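Local structure of putative uncharacterized protein (Trichoplax adhaerens, 5OI9) at residues I41-K46 with M344-V349; Q69-L74 with D90-G95; G75-N80 with D161-L166; I120-Q125 with L168-T173; D179-N184 with I331-V336. The protein probably acts in centriole assembly, as STIL proteins do, and is represented by its N-terminal domain. All coordinates share one frame; numbering follows the deposited sequence.

Contact 1 of 5, residues I41-K46 with M344-V349; sequences IDITEK and MRLQLV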
# COMPACT_ATOMS: atom_id res chain seq x y z
N ILE A 41 0.73 -12.79 2.94
CA ILE A 41 0.82 -12.36 4.33
C ILE A 41 1.54 -13.44 5.12
O ILE A 41 1.11 -14.60 5.12
CB ILE A 41 -0.58 -12.10 4.94
CG1 ILE A 41 -1.41 -11.20 4.02
CG2 ILE A 41 -0.45 -11.49 6.33
CD1 ILE A 41 -0.87 -9.80 3.84
N ASP A 42 2.63 -13.07 5.79
CA ASP A 42 3.35 -13.97 6.69
C ASP A 42 3.22 -13.44 8.11
O ASP A 42 3.57 -12.29 8.38
CB ASP A 42 4.83 -14.08 6.31
CG ASP A 42 5.04 -14.78 4.98
OD1 ASP A 42 4.19 -15.61 4.60
OD2 ASP A 42 6.05 -14.50 4.31
N ILE A 43 2.71 -14.28 9.01
CA ILE A 43 2.43 -13.90 10.40
C ILE A 43 3.20 -14.85 11.30
O ILE A 43 3.01 -16.07 11.24
CB ILE A 43 0.93 -13.96 10.72
CG1 ILE A 43 0.12 -13.22 9.66
CG2 ILE A 43 0.66 -13.38 12.10
CD1 ILE A 43 -1.37 -13.24 9.91
N THR A 44 4.06 -14.30 12.16
CA THR A 44 4.86 -15.15 13.04
C THR A 44 4.01 -15.70 14.17
O THR A 44 3.07 -15.05 14.66
CB THR A 44 6.04 -14.38 13.62
OG1 THR A 44 5.57 -13.39 14.54
CG2 THR A 44 6.84 -13.71 12.51
N GLU A 45 4.33 -16.93 14.59
CA GLU A 45 3.63 -17.53 15.72
C GLU A 45 3.85 -16.73 17.00
O GLU A 45 2.95 -16.64 17.84
CB GLU A 45 4.09 -18.98 15.91
CG GLU A 45 3.43 -19.73 17.05
CD GLU A 45 4.13 -19.52 18.38
OE1 GLU A 45 5.29 -19.05 18.38
OE2 GLU A 45 3.52 -19.82 19.43
N LYS A 46 5.04 -16.13 17.15
CA LYS A 46 5.36 -15.41 18.38
C LYS A 46 4.44 -14.22 18.60
O LYS A 46 3.99 -13.98 19.72
CB LYS A 46 6.82 -14.96 18.35
CG LYS A 46 7.34 -14.46 19.69
CD LYS A 46 8.58 -13.61 19.50
CE LYS A 46 9.58 -14.29 18.58
NZ LYS A 46 10.64 -13.35 18.12
N MSE A 344 2.95 -18.29 9.85
CA MSE A 344 1.79 -18.69 9.07
C MSE A 344 1.70 -17.82 7.81
O MSE A 344 1.84 -16.60 7.88
CB MSE A 344 0.55 -18.57 9.94
CG MSE A 344 -0.76 -18.41 9.21
SE MSE A 344 -2.12 -17.87 10.50
CE MSE A 344 -3.66 -18.00 9.36
N ARG A 345 1.50 -18.46 6.66
CA ARG A 345 1.40 -17.77 5.39
C ARG A 345 -0.03 -17.83 4.87
O ARG A 345 -0.61 -18.91 4.79
CB ARG A 345 2.36 -18.36 4.34
CG ARG A 345 2.15 -17.77 2.95
CD ARG A 345 3.36 -17.95 2.05
NE ARG A 345 4.54 -17.25 2.57
CZ ARG A 345 5.64 -17.01 1.86
NH1 ARG A 345 5.72 -17.40 0.59
NH2 ARG A 345 6.66 -16.37 2.41
N LEU A 346 -0.58 -16.67 4.54
CA LEU A 346 -1.89 -16.55 3.91
C LEU A 346 -1.73 -15.93 2.53
O LEU A 346 -0.93 -15.00 2.34
CB LEU A 346 -2.84 -15.70 4.76
CG LEU A 346 -3.26 -16.29 6.10
CD1 LEU A 346 -4.02 -15.27 6.94
CD2 LEU A 346 -4.11 -17.54 5.87
N GLN A 347 -2.48 -16.45 1.57
CA GLN A 347 -2.47 -15.98 0.19
C GLN A 347 -3.79 -15.29 -0.11
O GLN A 347 -4.86 -15.86 0.12
CB GLN A 347 -2.25 -17.14 -0.78
CG GLN A 347 -0.98 -17.94 -0.52
CD GLN A 347 0.27 -17.26 -1.07
OE1 GLN A 347 0.56 -17.34 -2.26
NE2 GLN A 347 1.01 -16.60 -0.19
N LEU A 348 -3.72 -14.05 -0.60
CA LEU A 348 -4.92 -13.27 -0.89
C LEU A 348 -4.86 -12.82 -2.35
O LEU A 348 -3.99 -12.02 -2.72
CB LEU A 348 -5.05 -12.07 0.05
CG LEU A 348 -5.39 -12.33 1.53
CD1 LEU A 348 -4.19 -12.87 2.30
CD2 LEU A 348 -5.93 -11.08 2.22
N VAL A 349 -5.77 -13.34 -3.16
CA VAL A 349 -5.93 -12.90 -4.55
C VAL A 349 -7.32 -12.27 -4.66
O VAL A 349 -8.28 -12.95 -5.07
CB VAL A 349 -5.74 -14.05 -5.54
CG1 VAL A 349 -5.83 -13.55 -6.98
CG2 VAL A 349 -4.40 -14.74 -5.31
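With CG anti to its carbonyl carbon (chi1 -67°), D42 lies alongside R345, whose CG stands anti to the backbone N and whose chain folds at chi3, both side chains pointing the same way. The guanidinium meets the carboxylate side-on: R345 NE donates to the syn lone pair of D42 OD1 at 2.6 Å, and R345 NH2 reaches D42 OD2 at 2.7 Å, also from the syn side. The two planes are 14° apart, but each oxygen sits somewhat out of the guanidinium plane, a slightly skewed two-point salt bridge. An alanine here removes both oxygens and would probably leave the R345 guanidinium without this partner. D42 and R345 form a non-hydrogen-bonded pair in an antiparallel ladder that lays strand 343-348, the last strand of the mixed sheet in chain order, beside the first, 39-44. Hydrogen-bonded pairs flank them, I41 N giving to L346 O at 2.8 Å and I43 N to M344 O at 2.7 Å. The other face is apolar: the I41 and L348 side chains cross, CG1 of the first 3.7 Å from CD1 of the second, and selenomethionine M344 and L348 pack against V185 and V189 of strand 180-192.

Contact 2 of 5, residues Q69-L74 with D90-G95; sequences QKFFLL and DRFDPG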
# COMPACT_ATOMS: atom_id res chain seq x y z
N GLN A 69 -11.75 -7.98 21.84
CA GLN A 69 -10.64 -7.09 22.11
C GLN A 69 -10.12 -6.46 20.82
O GLN A 69 -10.14 -7.08 19.75
CB GLN A 69 -9.50 -7.82 22.83
CG GLN A 69 -9.83 -8.23 24.25
CD GLN A 69 -10.20 -9.70 24.37
OE1 GLN A 69 -10.58 -10.34 23.39
NE2 GLN A 69 -10.09 -10.24 25.58
N LYS A 70 -9.64 -5.23 20.93
CA LYS A 70 -9.13 -4.47 19.80
C LYS A 70 -7.64 -4.21 20.02
O LYS A 70 -7.27 -3.46 20.93
CB LYS A 70 -9.88 -3.15 19.63
CG LYS A 70 -11.37 -3.30 19.39
CD LYS A 70 -11.65 -3.89 18.02
CE LYS A 70 -13.13 -3.81 17.69
NZ LYS A 70 -13.41 -4.27 16.30
N PHE A 71 -6.80 -4.82 19.19
CA PHE A 71 -5.36 -4.59 19.26
C PHE A 71 -4.81 -4.19 17.89
O PHE A 71 -5.58 -3.95 16.95
CB PHE A 71 -4.62 -5.84 19.75
CG PHE A 71 -5.08 -6.34 21.09
CD1 PHE A 71 -4.90 -5.57 22.23
CD2 PHE A 71 -5.66 -7.59 21.21
CE1 PHE A 71 -5.31 -6.03 23.46
CE2 PHE A 71 -6.07 -8.06 22.44
CZ PHE A 71 -5.90 -7.28 23.57
N PHE A 72 -3.49 -4.14 17.77
CA PHE A 72 -2.82 -3.92 16.50
C PHE A 72 -1.74 -4.97 16.31
O PHE A 72 -1.07 -5.37 17.27
CB PHE A 72 -2.19 -2.52 16.40
CG PHE A 72 -3.19 -1.40 16.42
CD1 PHE A 72 -3.90 -1.07 15.28
CD2 PHE A 72 -3.40 -0.66 17.58
CE1 PHE A 72 -4.82 -0.03 15.30
CE2 PHE A 72 -4.32 0.37 17.60
CZ PHE A 72 -5.03 0.69 16.46
N LEU A 73 -1.59 -5.43 15.07
CA LEU A 73 -0.38 -6.10 14.63
C LEU A 73 0.41 -5.11 13.77
O LEU A 73 -0.16 -4.26 13.09
CB LEU A 73 -0.69 -7.37 13.84
CG LEU A 73 -1.35 -8.51 14.62
CD1 LEU A 73 -1.57 -9.73 13.74
CD2 LEU A 73 -0.51 -8.88 15.84
N LEU A 74 1.73 -5.21 13.85
CA LEU A 74 2.61 -4.33 13.09
C LEU A 74 3.43 -5.17 12.13
O LEU A 74 4.00 -6.20 12.52
CB LEU A 74 3.53 -3.53 14.02
CG LEU A 74 2.82 -2.65 15.05
CD1 LEU A 74 3.82 -1.78 15.79
CD2 LEU A 74 1.74 -1.81 14.40
N ASP A 90 5.09 -9.33 12.34
CA ASP A 90 5.89 -9.96 13.39
C ASP A 90 5.85 -9.22 14.72
O ASP A 90 6.66 -9.53 15.61
CB ASP A 90 7.35 -10.10 12.93
CG ASP A 90 8.03 -8.76 12.73
OD1 ASP A 90 7.33 -7.76 12.47
OD2 ASP A 90 9.28 -8.70 12.84
N ARG A 91 4.95 -8.26 14.91
CA ARG A 91 4.91 -7.48 16.14
C ARG A 91 3.47 -7.31 16.61
O ARG A 91 2.60 -6.94 15.81
CB ARG A 91 5.57 -6.11 15.96
CG ARG A 91 7.08 -6.14 15.97
CD ARG A 91 7.63 -4.82 15.47
NE ARG A 91 7.34 -4.63 14.05
CZ ARG A 91 7.15 -3.45 13.48
NH1 ARG A 91 7.19 -2.34 14.21
NH2 ARG A 91 6.89 -3.38 12.18
N PHE A 92 3.24 -7.57 17.89
CA PHE A 92 1.96 -7.30 18.53
C PHE A 92 2.04 -6.00 19.31
O PHE A 92 3.07 -5.70 19.93
CB PHE A 92 1.56 -8.45 19.46
CG PHE A 92 0.45 -8.11 20.41
CD1 PHE A 92 -0.85 -8.00 19.96
CD2 PHE A 92 0.72 -7.88 21.75
CE1 PHE A 92 -1.88 -7.68 20.83
CE2 PHE A 92 -0.30 -7.56 22.62
CZ PHE A 92 -1.60 -7.46 22.17
N ASP A 93 0.96 -5.23 19.28
CA ASP A 93 0.92 -3.94 19.95
C ASP A 93 -0.48 -3.72 20.52
O ASP A 93 -1.45 -3.58 19.76
CB ASP A 93 1.30 -2.82 18.97
CG ASP A 93 1.36 -1.46 19.64
OD1 ASP A 93 1.34 -1.39 20.89
OD2 ASP A 93 1.44 -0.45 18.90
N PRO A 94 -0.63 -3.68 21.84
CA PRO A 94 -1.96 -3.44 22.42
C PRO A 94 -2.53 -2.09 22.07
O PRO A 94 -3.76 -1.94 21.99
CB PRO A 94 -1.72 -3.58 23.93
CG PRO A 94 -0.41 -4.30 24.06
CD PRO A 94 0.40 -3.89 22.88
N GLY A 95 -1.68 -1.09 21.84
CA GLY A 95 -2.13 0.23 21.46
C GLY A 95 -2.41 1.13 22.64
O GLY A 95 -2.49 0.70 23.80
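Strands 69-79 and 85-97 pair as an antiparallel hairpin, F72 and D93 trading N-H to O bonds in both directions, until a classic beta bulge sets both D90 and R91 opposite L74, whose O receives only weak bonds from their backbone N atoms. On one face the rings of F71 and F92 make a T-shaped stack: the edge of F92 points at the face of F71, the planes turned by 73° and the centroids 5.1 Å apart. F92 CE1 comes equally near F71 CB and F71 CG, 3.5 Å from each. On the other face L74 CB sits over the centre of the R91 guanidinium, 3.7 Å from R91 CZ, while D90 OD1 lies at the guanidinium's edge and D117 takes R91 NH2 in a salt bridge. D93 OD1 accepts from G95 N at 3.2 Å in an Asx turn and also bonds T111. Helix 45-61 covers the phenylalanine pair, with A55 against F71 and A51 and S54 against F92, and strand 118-126 continues the sheet beyond strand 69-79.

Contact 3 of 5, residues G75-N80 with D161-L166; sequences GSLNIN and DIKDML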
# COMPACT_ATOMS: atom_id res chain seq x y z
N GLY A 75 3.50 -4.73 10.87
CA GLY A 75 4.21 -5.45 9.84
C GLY A 75 5.04 -4.51 8.98
O GLY A 75 5.04 -3.30 9.17
N SER A 76 5.76 -5.12 8.04
CA SER A 76 6.53 -4.38 7.05
C SER A 76 6.13 -4.85 5.66
O SER A 76 5.76 -6.01 5.47
CB SER A 76 8.04 -4.56 7.27
OG SER A 76 8.40 -5.93 7.15
N LEU A 77 6.21 -3.94 4.70
CA LEU A 77 5.86 -4.22 3.31
C LEU A 77 7.14 -4.46 2.52
O LEU A 77 8.02 -3.59 2.48
CB LEU A 77 5.05 -3.07 2.72
CG LEU A 77 4.49 -3.25 1.31
CD1 LEU A 77 3.13 -2.59 1.20
CD2 LEU A 77 5.44 -2.67 0.27
N ASN A 78 7.24 -5.63 1.89
CA ASN A 78 8.42 -6.03 1.14
C ASN A 78 8.03 -6.46 -0.27
O ASN A 78 6.96 -7.03 -0.48
CB ASN A 78 9.17 -7.16 1.85
CG ASN A 78 9.42 -6.86 3.32
OD1 ASN A 78 10.27 -6.04 3.67
ND2 ASN A 78 8.68 -7.54 4.20
N ILE A 79 8.91 -6.17 -1.23
CA ILE A 79 8.69 -6.47 -2.64
C ILE A 79 9.92 -7.22 -3.13
O ILE A 79 11.03 -6.68 -3.08
CB ILE A 79 8.46 -5.19 -3.46
CG1 ILE A 79 7.39 -4.33 -2.80
CG2 ILE A 79 8.03 -5.53 -4.86
CD1 ILE A 79 7.18 -3.00 -3.48
N ASN A 80 9.74 -8.46 -3.59
CA ASN A 80 10.97 -9.24 -3.68
C ASN A 80 11.21 -9.95 -5.01
O ASN A 80 12.36 -9.99 -5.45
CB ASN A 80 11.03 -10.25 -2.50
CG ASN A 80 9.73 -11.01 -2.29
OD1 ASN A 80 8.68 -10.65 -2.83
ND2 ASN A 80 9.80 -12.06 -1.48
N ASP A 161 3.46 6.58 -0.33
CA ASP A 161 3.73 5.38 0.47
C ASP A 161 2.87 4.25 -0.07
O ASP A 161 1.64 4.37 -0.14
CB ASP A 161 3.42 5.63 1.95
CG ASP A 161 4.01 4.57 2.86
OD1 ASP A 161 4.20 3.42 2.42
OD2 ASP A 161 4.28 4.89 4.04
N ILE A 162 3.52 3.14 -0.45
CA ILE A 162 2.79 1.98 -0.95
C ILE A 162 1.83 1.45 0.11
O ILE A 162 0.78 0.89 -0.22
CB ILE A 162 3.77 0.89 -1.43
CG1 ILE A 162 4.75 1.46 -2.45
CG2 ILE A 162 3.03 -0.29 -2.03
CD1 ILE A 162 5.74 0.45 -2.98
N LYS A 163 2.17 1.62 1.39
CA LYS A 163 1.30 1.16 2.46
C LYS A 163 -0.05 1.88 2.46
O LYS A 163 -1.02 1.34 3.00
CB LYS A 163 1.99 1.34 3.82
CG LYS A 163 3.24 0.50 4.00
CD LYS A 163 3.84 0.69 5.39
CE LYS A 163 4.42 2.09 5.57
NZ LYS A 163 5.56 2.34 4.65
N ASP A 164 -0.12 3.07 1.87
CA ASP A 164 -1.39 3.78 1.78
C ASP A 164 -2.33 3.18 0.73
O ASP A 164 -3.48 3.61 0.65
CB ASP A 164 -1.16 5.26 1.45
CG ASP A 164 -0.38 5.98 2.53
OD1 ASP A 164 -0.55 5.63 3.72
OD2 ASP A 164 0.39 6.90 2.20
N MSE A 165 -1.85 2.22 -0.06
CA MSE A 165 -2.64 1.65 -1.15
C MSE A 165 -3.41 0.40 -0.76
O MSE A 165 -4.13 -0.17 -1.58
CB MSE A 165 -1.73 1.32 -2.34
CG MSE A 165 -0.94 2.50 -2.84
SE MSE A 165 -2.15 3.93 -3.37
CE MSE A 165 -0.97 5.43 -2.97
N LEU A 166 -3.27 -0.04 0.49
CA LEU A 166 -3.98 -1.22 0.95
C LEU A 166 -4.37 -1.05 2.41
O LEU A 166 -3.68 -0.38 3.19
CB LEU A 166 -3.15 -2.50 0.77
CG LEU A 166 -1.74 -2.54 1.34
CD1 LEU A 166 -1.72 -3.13 2.74
CD2 LEU A 166 -0.82 -3.32 0.41
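K163, whose CG touches L77 across the contact, is steadied by the flat carboxylate of D161, met both near its rim and from above. K163 NZ bonds D161 OD1 at 2.8 Å on the syn lone pair, as part of a salt bridge whose bond to OD2 is weak, whereas the backbone K163 N reaches the same OD1 from well above the carboxylate plane, at 2.9 Å. That backbone bond closes an Asx turn, which opens the single 3-10 turn of residues 162-164 in the loop between helix 139-155 and strand 167-176. One aspartate oxygen thus holds the turn and the lysine together, and the apolar side chains of the loop meet strand 69-79, in the large mixed sheet, purely by packing. L77 carries most of it: CG lies anti to the backbone N (chi1 -175°), and the branch extends from the strand toward the turn. Its CD1 is shared by three neighbours, at 4.0 Å from I162 CG2, 4.1 Å from L166 CD2 and slightly farther from K163 CG. L77 and I162 run at about a right angle to one another. The contact lies close to the centre of the chain, where helix 270-281 adds P270 against I79 and Y271 against I162, and L31 borders both I162 and L166. Farther along the strand, I79 and I162 meet end-on, their CD1 atoms 3.8 Å apart.

Contact 4 of 5, residues I120-Q125 with L168-T173; sequences IPLSMQ and LKIHAT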
# COMPACT_ATOMS: atom_id res chain seq x y z
N ILE A 120 -2.08 -3.05 11.16
CA ILE A 120 -3.14 -4.03 10.95
C ILE A 120 -4.03 -4.07 12.19
O ILE A 120 -3.61 -4.61 13.23
CB ILE A 120 -2.58 -5.43 10.64
CG1 ILE A 120 -1.60 -5.37 9.47
CG2 ILE A 120 -3.71 -6.40 10.33
CD1 ILE A 120 -0.14 -5.38 9.89
N PRO A 121 -5.24 -3.52 12.14
CA PRO A 121 -6.17 -3.67 13.26
C PRO A 121 -6.45 -5.15 13.52
O PRO A 121 -6.73 -5.92 12.60
CB PRO A 121 -7.43 -2.93 12.79
CG PRO A 121 -6.94 -1.99 11.72
CD PRO A 121 -5.81 -2.71 11.05
N LEU A 122 -6.36 -5.54 14.79
CA LEU A 122 -6.53 -6.92 15.21
C LEU A 122 -7.71 -7.01 16.16
O LEU A 122 -7.70 -6.41 17.24
CB LEU A 122 -5.27 -7.46 15.88
CG LEU A 122 -5.40 -8.85 16.49
CD1 LEU A 122 -5.70 -9.88 15.42
CD2 LEU A 122 -4.15 -9.23 17.27
N SER A 123 -8.74 -7.76 15.75
CA SER A 123 -9.88 -8.06 16.60
C SER A 123 -9.82 -9.51 17.02
O SER A 123 -9.71 -10.40 16.16
CB SER A 123 -11.20 -7.78 15.87
OG SER A 123 -11.41 -6.39 15.69
N MSE A 124 -9.87 -9.76 18.32
CA MSE A 124 -9.92 -11.15 18.76
C MSE A 124 -10.89 -11.38 19.90
O MSE A 124 -11.14 -10.51 20.73
CB MSE A 124 -8.52 -11.64 19.15
CG MSE A 124 -7.73 -10.77 20.09
SE MSE A 124 -5.88 -11.39 20.03
CE MSE A 124 -6.19 -13.31 20.07
N GLN A 125 -11.47 -12.58 19.91
CA GLN A 125 -12.48 -12.97 20.88
C GLN A 125 -12.30 -14.43 21.24
O GLN A 125 -11.91 -15.25 20.40
CB GLN A 125 -13.90 -12.74 20.34
CG GLN A 125 -14.18 -13.44 19.02
CD GLN A 125 -15.65 -13.36 18.62
OE1 GLN A 125 -16.54 -13.37 19.47
NE2 GLN A 125 -15.90 -13.28 17.32
N LEU A 168 -5.46 -3.57 5.56
CA LEU A 168 -5.44 -4.97 5.96
C LEU A 168 -5.93 -5.09 7.39
O LEU A 168 -5.52 -4.31 8.26
CB LEU A 168 -4.02 -5.53 5.82
CG LEU A 168 -3.76 -7.00 6.12
CD1 LEU A 168 -4.39 -7.88 5.05
CD2 LEU A 168 -2.27 -7.26 6.22
N LYS A 169 -6.80 -6.07 7.64
CA LYS A 169 -7.35 -6.32 8.97
C LYS A 169 -7.30 -7.81 9.25
O LYS A 169 -7.28 -8.63 8.33
CB LYS A 169 -8.79 -5.80 9.10
CG LYS A 169 -8.95 -4.32 8.79
CD LYS A 169 -10.42 -3.93 8.69
CE LYS A 169 -11.11 -4.02 10.04
NZ LYS A 169 -10.58 -3.00 10.99
N ILE A 170 -7.29 -8.16 10.54
CA ILE A 170 -7.24 -9.55 10.97
C ILE A 170 -8.28 -9.77 12.06
O ILE A 170 -8.36 -8.99 13.01
CB ILE A 170 -5.84 -9.97 11.46
CG1 ILE A 170 -4.84 -9.93 10.30
CG2 ILE A 170 -5.88 -11.36 12.07
CD1 ILE A 170 -3.45 -10.34 10.69
N HIS A 171 -9.07 -10.84 11.92
CA HIS A 171 -9.95 -11.34 12.97
C HIS A 171 -9.39 -12.66 13.48
O HIS A 171 -9.10 -13.56 12.69
CB HIS A 171 -11.38 -11.55 12.45
CG HIS A 171 -12.05 -10.30 11.98
ND1 HIS A 171 -13.13 -10.32 11.13
CD2 HIS A 171 -11.81 -9.00 12.26
CE1 HIS A 171 -13.52 -9.08 10.89
NE2 HIS A 171 -12.74 -8.26 11.56
N ALA A 172 -9.24 -12.77 14.80
CA ALA A 172 -8.69 -13.97 15.41
C ALA A 172 -9.66 -14.49 16.46
O ALA A 172 -10.00 -13.77 17.40
CB ALA A 172 -7.31 -13.70 16.03
N THR A 173 -10.10 -15.73 16.30
CA THR A 173 -10.90 -16.40 17.32
C THR A 173 -10.02 -17.47 17.97
O THR A 173 -9.46 -18.32 17.28
CB THR A 173 -12.15 -17.02 16.71
OG1 THR A 173 -12.91 -16.00 16.05
CG2 THR A 173 -13.01 -17.65 17.79
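From CB outward, I120 spends both its branches on strand 167-176 and its tip elsewhere: CB stands over L168 O, CG2 fits between that oxygen and I170 CG1 (3.7 Å), CG1 runs beside L168 CD2 at 3.8 Å, and CD1 ends against the backbone of G75. The strands are parallel neighbours joined through helix 139-155, a beta-alpha-beta crossover, and four backbone bonds zip them together, from I170 N on P121 O to Q125 N on A172 O. The shortest is A172 N to S123 O, at 2.8 Å. P121 has no N-H to offer L168 O, and its ring CD faces that oxygen instead, at 3.2 Å. The ring is crossed at about a right angle by K169, whose doubly bent chain brings NZ to 3.6 Å from P121 CB. Beyond I120, the buried face carries L122, I170, selenomethionine M124 and A172, with A51 of helix 45-61 touching L122 and M124. The other face is more polar. There S123 OG takes K70 NZ, and H171 stacks on F137 and bonds weakly to E141. L122 sets CG anti to the backbone N (chi1 173°), which carries CD1 across to I170 CG2 at 3.7 Å.

Contact 5 of 5, residues D179-N184 with I331-V336; sequences DEISIN and IFMEKV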
# COMPACT_ATOMS: atom_id res chain seq x y z
N ASP A 179 -4.71 -28.60 26.96
CA ASP A 179 -3.67 -29.12 26.08
C ASP A 179 -2.98 -28.04 25.25
O ASP A 179 -1.75 -28.04 25.15
CB ASP A 179 -4.24 -30.18 25.14
CG ASP A 179 -4.83 -31.36 25.89
OD1 ASP A 179 -4.34 -31.67 26.99
OD2 ASP A 179 -5.79 -31.98 25.36
N GLU A 180 -3.75 -27.14 24.64
CA GLU A 180 -3.19 -26.29 23.60
C GLU A 180 -3.96 -24.98 23.53
O GLU A 180 -5.05 -24.84 24.09
CB GLU A 180 -3.24 -26.99 22.24
CG GLU A 180 -4.65 -27.22 21.74
CD GLU A 180 -4.73 -28.18 20.57
OE1 GLU A 180 -3.67 -28.50 19.99
OE2 GLU A 180 -5.85 -28.63 20.24
N ILE A 181 -3.37 -24.03 22.82
CA ILE A 181 -4.04 -22.81 22.39
C ILE A 181 -4.34 -22.96 20.91
O ILE A 181 -3.44 -23.24 20.11
CB ILE A 181 -3.17 -21.58 22.66
CG1 ILE A 181 -2.68 -21.57 24.12
CG2 ILE A 181 -3.94 -20.30 22.35
CD1 ILE A 181 -1.55 -20.61 24.39
N SER A 182 -5.61 -22.79 20.54
CA SER A 182 -6.03 -22.85 19.15
C SER A 182 -6.53 -21.48 18.71
O SER A 182 -7.23 -20.80 19.46
CB SER A 182 -7.13 -23.90 18.94
OG SER A 182 -8.29 -23.57 19.67
N ILE A 183 -6.15 -21.07 17.50
CA ILE A 183 -6.52 -19.76 16.96
C ILE A 183 -6.96 -19.93 15.52
O ILE A 183 -6.26 -20.55 14.71
CB ILE A 183 -5.36 -18.74 17.04
CG1 ILE A 183 -4.77 -18.68 18.45
CG2 ILE A 183 -5.85 -17.36 16.62
CD1 ILE A 183 -3.67 -17.65 18.59
N ASN A 184 -8.12 -19.36 15.18
CA ASN A 184 -8.54 -19.22 13.79
C ASN A 184 -8.24 -17.79 13.36
O ASN A 184 -8.83 -16.84 13.88
CB ASN A 184 -10.03 -19.53 13.62
CG ASN A 184 -10.50 -19.35 12.19
OD1 ASN A 184 -11.15 -18.36 11.86
ND2 ASN A 184 -10.16 -20.31 11.33
N ILE A 331 -4.25 -22.30 13.49
CA ILE A 331 -2.95 -22.61 14.08
C ILE A 331 -3.20 -23.22 15.45
O ILE A 331 -4.12 -22.81 16.17
CB ILE A 331 -2.04 -21.37 14.17
CG1 ILE A 331 -0.65 -21.76 14.68
CG2 ILE A 331 -2.65 -20.30 15.07
CD1 ILE A 331 0.32 -20.60 14.76
N PHE A 332 -2.41 -24.23 15.80
CA PHE A 332 -2.51 -24.90 17.09
C PHE A 332 -1.18 -24.75 17.82
O PHE A 332 -0.13 -25.14 17.29
CB PHE A 332 -2.88 -26.37 16.91
CG PHE A 332 -4.19 -26.57 16.20
CD1 PHE A 332 -5.38 -26.61 16.91
CD2 PHE A 332 -4.23 -26.71 14.83
CE1 PHE A 332 -6.59 -26.78 16.26
CE2 PHE A 332 -5.44 -26.89 14.17
CZ PHE A 332 -6.61 -26.92 14.89
N MSE A 333 -1.22 -24.17 19.01
CA MSE A 333 -0.01 -23.87 19.75
C MSE A 333 0.06 -24.60 21.07
O MSE A 333 -0.92 -24.67 21.81
CB MSE A 333 0.09 -22.37 20.02
CG MSE A 333 -0.00 -21.49 18.80
SE MSE A 333 0.45 -19.67 19.30
CE MSE A 333 -1.00 -19.29 20.52
N GLU A 334 1.24 -25.13 21.37
CA GLU A 334 1.49 -25.68 22.70
C GLU A 334 1.42 -24.58 23.74
O GLU A 334 1.71 -23.41 23.47
CB GLU A 334 2.86 -26.37 22.75
CG GLU A 334 2.99 -27.58 21.84
CD GLU A 334 2.26 -28.79 22.38
OE1 GLU A 334 2.18 -28.92 23.62
OE2 GLU A 334 1.77 -29.60 21.57
N LYS A 335 1.01 -24.96 24.95
CA LYS A 335 1.02 -24.02 26.07
C LYS A 335 2.41 -23.42 26.27
O LYS A 335 2.56 -22.21 26.45
CB LYS A 335 0.56 -24.73 27.34
CG LYS A 335 -0.90 -25.12 27.34
CD LYS A 335 -1.76 -23.88 27.38
CE LYS A 335 -3.04 -24.14 28.15
NZ LYS A 335 -2.76 -24.76 29.47
N VAL A 336 3.43 -24.26 26.23
CA VAL A 336 4.81 -23.83 26.43
C VAL A 336 5.38 -23.40 25.08
O VAL A 336 5.38 -24.18 24.12
CB VAL A 336 5.65 -24.94 27.06
CG1 VAL A 336 7.07 -24.47 27.27
CG2 VAL A 336 5.04 -25.39 28.38
O HOH W 1 0.97 -27.60 25.44
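One water ties the open ends of the two segments together: it donates to D179 O (2.8 Å) and to E334 OE1 (2.6 Å) and accepts from K335 N (2.7 Å), while K335 CG packs on the D179 carbonyl. Further in, the strands pair antiparallel, M333 N meeting I181 O at 2.6 Å nearly in line, and I183 and I331 bond reciprocally. Toward helix 45-61, the CE methyl of selenomethionine M333 touches both I181 CG2, at 3.6 Å, and I183 CD1, at 3.7 Å, its chain bent at chi3 (-64°); Q52 and R49 of that helix lie against this face. On the opposite face S182 CB touches F332 CD1. E180 CB rests on M333 O at 3.3 Å, and its carboxylate slants past F332, OE1 by CB. Were E180 shortened to an alanine, the CB contact would remain, but F332 would probably lose the carboxylate beside it. The contact is thus apolar toward the helix, mixed and exposed around F332, and water-linked at its D179 and E334 end.

Contacts 1, 2, 4 and 5 pair strands of one mixed sheet, whereas contact 3 sets a turn on a strand that contact 2 also uses. Contact 1 is the most buried, and the loop it closes contains the rest; its I43 and I41 touch I170 and L168 of contact 4 across the interior. The strands of contacts 2 and 4 are neighbours, F71 N and Q69 N bonding L122 O and M124 O, and T173 O meets N184 N between contacts 4 and 5. Contact 1 adds a salt bridge, contact 2 stacked rings; contact 4 is a parallel ladder with one buried apolar face and one more polar; contact 3 relies on aliphatic packing; contact 5, the outermost, is bridged by water.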